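TRAP dicarboxylate transporter, DctP subunit (Ochrobactrum anthropi, PDB 4P47) probably captures an organic acid in the periplasm and delivers it to a TRAP-type membrane transporter, as solute-binding proteins of its family do. Local coordinates at residues H42-V45 against T46-K50; R272-S275 against R276-A280. All coordinates share one frame; numbering follows the deposited sequence.

Contact 1 (H42-V45 against T46-K50); sequences HPQV and TGMEK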
loop_
_atom_site.group_PDB
_atom_site.type_symbol
_atom_site.label_atom_id
_atom_site.label_comp_id
_atom_site.label_asym_id
_atom_site.label_seq_id
_atom_site.Cartn_x
_atom_site.Cartn_y
_atom_site.Cartn_z
ATOM N N HIS A 42 -4.407 -0.371 -14.683
ATOM C CA HIS A 42 -3.665 -0.323 -13.432
ATOM C C HIS A 42 -3.660 -1.723 -12.833
ATOM O O HIS A 42 -4.652 -2.439 -12.928
ATOM C CB HIS A 42 -4.316 0.671 -12.458
ATOM C CG HIS A 42 -3.513 0.926 -11.221
ATOM N ND1 HIS A 42 -3.492 0.052 -10.155
ATOM C CD2 HIS A 42 -2.700 1.950 -10.876
ATOM C CE1 HIS A 42 -2.702 0.520 -9.212
ATOM N NE2 HIS A 42 -2.209 1.676 -9.622
ATOM N N PRO A 43 -2.560 -2.120 -12.188
ATOM C CA PRO A 43 -2.504 -3.466 -11.598
ATOM C C PRO A 43 -3.673 -3.816 -10.650
ATOM O O PRO A 43 -4.099 -4.970 -10.583
ATOM C CB PRO A 43 -1.150 -3.457 -10.882
ATOM C CG PRO A 43 -0.303 -2.556 -11.753
ATOM C CD PRO A 43 -1.242 -1.451 -12.148
ATOM N N GLN A 44 -4.135 -2.852 -9.875
ATOM C CA GLN A 44 -5.309 -3.026 -9.034
ATOM C C GLN A 44 -6.506 -3.529 -9.839
ATOM O O GLN A 44 -7.158 -4.509 -9.466
ATOM C CB GLN A 44 -5.655 -1.711 -8.363
ATOM C CG GLN A 44 -6.860 -1.784 -7.458
ATOM C CD GLN A 44 -7.282 -0.413 -7.004
ATOM O OE1 GLN A 44 -7.751 0.398 -7.803
ATOM N NE2 GLN A 44 -7.113 -0.131 -5.736
ATOM N N VAL A 45 -6.813 -2.863 -10.942
ATOM C CA VAL A 45 -7.970 -3.248 -11.730
ATOM C C VAL A 45 -7.713 -4.543 -12.489
ATOM O O VAL A 45 -8.625 -5.347 -12.671
ATOM C CB VAL A 45 -8.433 -2.111 -12.636
ATOM C CG1 VAL A 45 -9.631 -2.542 -13.446
ATOM C CG2 VAL A 45 -8.765 -0.902 -11.781
ATOM N N THR A 46 -6.476 -4.784 -12.888
ATOM C CA THR A 46 -6.147 -6.058 -13.500
ATOM C C THR A 46 -6.420 -7.188 -12.505
ATOM O O THR A 46 -6.940 -8.235 -12.880
ATOM C CB THR A 46 -4.706 -6.036 -14.016
ATOM O OG1 THR A 46 -4.606 -4.976 -14.974
ATOM C CG2 THR A 46 -4.345 -7.348 -14.687
ATOM N N GLY A 47 -6.091 -6.969 -11.242
ATOM C CA GLY A 47 -6.414 -7.946 -10.209
ATOM C C GLY A 47 -7.916 -8.117 -10.031
ATOM O O GLY A 47 -8.416 -9.238 -9.874
ATOM N N MET A 48 -8.653 -7.015 -10.058
ATOM C CA MET A 48 -10.109 -7.071 -9.938
ATOM C C MET A 48 -10.741 -7.868 -11.076
ATOM O O MET A 48 -11.683 -8.627 -10.872
ATOM C CB MET A 48 -10.689 -5.663 -9.935
ATOM C CG MET A 48 -10.321 -4.879 -8.681
ATOM S SD MET A 48 -10.657 -3.114 -8.809
ATOM C CE MET A 48 -12.450 -3.122 -8.660
ATOM N N GLU A 49 -10.200 -7.711 -12.277
ATOM C CA GLU A 49 -10.704 -8.443 -13.440
ATOM C C GLU A 49 -10.434 -9.932 -13.315
ATOM O O GLU A 49 -11.292 -10.754 -13.635
ATOM C CB GLU A 49 -10.064 -7.895 -14.729
ATOM C CG GLU A 49 -10.552 -6.502 -15.063
ATOM C CD GLU A 49 -9.700 -5.778 -16.087
ATOM O OE1 GLU A 49 -8.557 -6.203 -16.344
ATOM O OE2 GLU A 49 -10.190 -4.768 -16.632
ATOM N N LYS A 50 -9.251 -10.292 -12.824
ATOM C CA LYS A 50 -8.937 -11.687 -12.567
ATOM C C LYS A 50 -9.883 -12.269 -11.518
ATOM O O LYS A 50 -10.421 -13.376 -11.691
ATOM C CB LYS A 50 -7.476 -11.863 -12.141
ATOM C CG LYS A 50 -7.058 -13.293 -11.799
ATOM C CD LYS A 50 -7.173 -14.269 -12.946
ATOM C CE LYS A 50 -6.291 -13.889 -14.079
ATOM N NZ LYS A 50 -6.304 -15.006 -15.075
#

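Contact 2 (R272-S275 against R276-A280); sequences RKVS and REQDA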
loop_
_atom_site.group_PDB
_atom_site.type_symbol
_atom_site.label_atom_id
_atom_site.label_comp_id
_atom_site.label_asym_id
_atom_site.label_seq_id
_atom_site.Cartn_x
_atom_site.Cartn_y
_atom_site.Cartn_z
ATOM N N ARG A 272 -0.070 -9.308 -7.647
ATOM C CA ARG A 272 1.244 -8.912 -7.165
ATOM C C ARG A 272 2.263 -9.092 -8.286
ATOM O O ARG A 272 3.139 -8.250 -8.470
ATOM C CB ARG A 272 1.621 -9.745 -5.943
ATOM C CG ARG A 272 0.895 -9.332 -4.676
ATOM C CD ARG A 272 1.067 -10.390 -3.622
ATOM N NE ARG A 272 0.580 -9.978 -2.327
ATOM C CZ ARG A 272 0.547 -10.787 -1.268
ATOM N NH1 ARG A 272 0.859 -12.073 -1.397
ATOM N NH2 ARG A 272 0.152 -10.338 -0.089
ATOM N N LYS A 273 2.163 -10.172 -9.054
ATOM C CA LYS A 273 3.068 -10.355 -10.185
ATOM C C LYS A 273 2.902 -9.252 -11.231
ATOM O O LYS A 273 3.890 -8.715 -11.751
ATOM C CB LYS A 273 2.851 -11.712 -10.843
ATOM C CG LYS A 273 3.494 -12.846 -10.100
ATOM C CD LYS A 273 3.058 -14.177 -10.696
ATOM C CE LYS A 273 3.089 -14.150 -12.224
ATOM N NZ LYS A 273 2.278 -15.247 -12.813
ATOM N N VAL A 274 1.663 -8.901 -11.548
ATOM C CA VAL A 274 1.394 -7.858 -12.517
ATOM C C VAL A 274 1.938 -6.528 -12.005
ATOM O O VAL A 274 2.558 -5.754 -12.746
ATOM C CB VAL A 274 -0.128 -7.731 -12.816
ATOM C CG1 VAL A 274 -0.435 -6.469 -13.599
ATOM C CG2 VAL A 274 -0.617 -8.965 -13.565
ATOM N N SER A 275 1.725 -6.276 -10.728
ATOM C CA SER A 275 2.196 -5.044 -10.129
ATOM C C SER A 275 3.716 -4.920 -10.245
ATOM O O SER A 275 4.263 -3.868 -10.557
ATOM C CB SER A 275 1.778 -5.022 -8.668
ATOM O OG SER A 275 2.211 -3.816 -8.058
ATOM N N ARG A 276 4.410 -6.000 -9.958
ATOM C CA ARG A 276 5.855 -5.951 -9.950
ATOM C C ARG A 276 6.437 -5.870 -11.354
ATOM O O ARG A 276 7.458 -5.204 -11.563
ATOM C CB ARG A 276 6.403 -7.133 -9.141
ATOM C CG ARG A 276 6.145 -6.929 -7.650
ATOM C CD ARG A 276 6.048 -8.207 -6.792
ATOM N NE ARG A 276 5.402 -7.846 -5.527
ATOM C CZ ARG A 276 5.097 -8.676 -4.532
ATOM N NH1 ARG A 276 5.391 -9.963 -4.608
ATOM N NH2 ARG A 276 4.497 -8.226 -3.453
ATOM N N GLU A 277 5.798 -6.502 -12.331
ATOM C CA GLU A 277 6.204 -6.340 -13.723
ATOM C C GLU A 277 6.045 -4.884 -14.139
ATOM O O GLU A 277 6.921 -4.299 -14.795
ATOM C CB GLU A 277 5.334 -7.230 -14.619
ATOM C CG GLU A 277 5.733 -8.692 -14.584
ATOM C CD GLU A 277 4.653 -9.632 -15.113
ATOM O OE1 GLU A 277 3.541 -9.161 -15.436
ATOM O OE2 GLU A 277 4.920 -10.850 -15.199
ATOM N N GLN A 278 4.926 -4.277 -13.785
ATOM C CA GLN A 278 4.682 -2.893 -14.164
ATOM C C GLN A 278 5.677 -1.966 -13.469
ATOM O O GLN A 278 6.124 -0.980 -14.061
ATOM C CB GLN A 278 3.239 -2.457 -13.846
ATOM C CG GLN A 278 2.191 -3.044 -14.780
ATOM C CD GLN A 278 0.896 -2.238 -14.838
ATOM O OE1 GLN A 278 0.840 -1.074 -14.430
ATOM N NE2 GLN A 278 -0.157 -2.867 -15.354
ATOM N N ASP A 279 6.032 -2.244 -12.224
ATOM C CA ASP A 279 6.969 -1.387 -11.509
ATOM C C ASP A 279 8.344 -1.469 -12.145
ATOM O O ASP A 279 9.046 -0.451 -12.249
ATOM C CB ASP A 279 7.043 -1.745 -10.025
ATOM C CG ASP A 279 7.911 -0.777 -9.231
ATOM O OD1 ASP A 279 7.621 0.436 -9.240
ATOM O OD2 ASP A 279 8.886 -1.239 -8.602
ATOM N N ALA A 280 8.750 -2.660 -12.578
ATOM C CA ALA A 280 10.041 -2.802 -13.238
ATOM C C ALA A 280 10.074 -1.945 -14.503
ATOM O O ALA A 280 11.069 -1.261 -14.784
ATOM C CB ALA A 280 10.313 -4.233 -13.574
HETATM O O HOH W 1 2.180 -5.967 -15.799
#

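Contact 1 (H42-V45 against T46-K50)
M48 sets the first atoms of its side chain over the carbonyls of V45 and Q44. Its CB sits 3.4 Å from V45 O, and CG, lying beside the backbone N (chi1 -68°), comes 3.3 Å from Q44 O. SD lies over Q44 O and V45 CA, with V45 CG2 a looser apolar touch at 4.2 Å; the bend at chi3 (74°) then turns CE away from the turn. A flexible thioether suits these buried surroundings, where W147 and L67 also pack against M48. The other methyl of V45, CG1, lies 3.9 Å from E49 OE2, while E49 CG rests near V45 O. Beneath the side chains, M48 N bonds to Q44 O, E49 N to V45 O and G47 N to P43 O. T46 N donates to H42 O at 3.0 Å. The Q44 N-H, which has no preceding turn of helix to bond to, is taken by H42 ND1 at 3.0 Å from Q44 N, the donor 15° out of the ring plane. For the same reason proline's lack of an N-H costs P43 nothing in this first turn. H42 is thus the N-cap of helix 43-58, the helix of the beta-alpha-beta unit between strands 30-35 and 63-68.

Contact 2 (R272-S275 against R276-A280)
V274 O is gripped twice: Q278 N donates to it at 3.0 Å, and a water donates to the same oxygen at 3.1 Å. The first bond is one rung of the i to i+4 ladder of the long helix 254-288, in a part predicted to form a coiled coil. The water also makes a weak bond to E277 OE1, so it links a backbone carbonyl to a carboxylate at the exposed side, where charged E277 and K273 are at home. The next rung is D279 N to S275 O, 2.9 Å.

R272 and R276, one turn apart, run side by side in the same direction. Both have CG beside the backbone N and extended chains, which carries two guanidinium groups out along one flank with their planes only 12° apart. They are offset along that flank: R276 CZ lies 3.9 Å from R272 CB, which sits over the centre of the R276 guanidinium, so a methylene covers one face of the charged group. Acids surround the pair. D121 forms salt bridges with both arginines, D125 takes R272 and E148 takes R276, so that the shared D121 and the flanking D125 and E148 probably balance the two positive charges.

S275 is small enough for a buried position, and its hydroxyl is bonded to E148, the carboxylate that also holds R276. Q278 runs alongside V274, its amide nitrogen hydrogen-bonded to G41 O. This long polar side chain therefore reaches the loop before helix 43-58 while its CB and CG lie against V274 O, Q278 CG at 3.4 Å from that oxygen, and Q278 NE2 passes 4.0 Å from V274 CG1.

Contact 1 comes first along the chain, at the start of helix 43-58, and contact 2 much later, within helix 254-288; their centres are 11 Å apart, on the same side of the chain's centre. P43 is one place where the two helices meet: its ring packs on S275, V274 and Q278, with P43 CB 3.8 Å from S275 CA. T46 CG2 adds a looser touch on V274 CG1, and K50 makes a cation-pi contact with Y270. Strand 141-156 serves both contacts, through W147 and L149 for contact 1 and E148 for contact 2. The late helix thus covers the start of the helix in the 30-35/43-58/63-68 beta-alpha-beta unit, so residues far apart in sequence pack side by side.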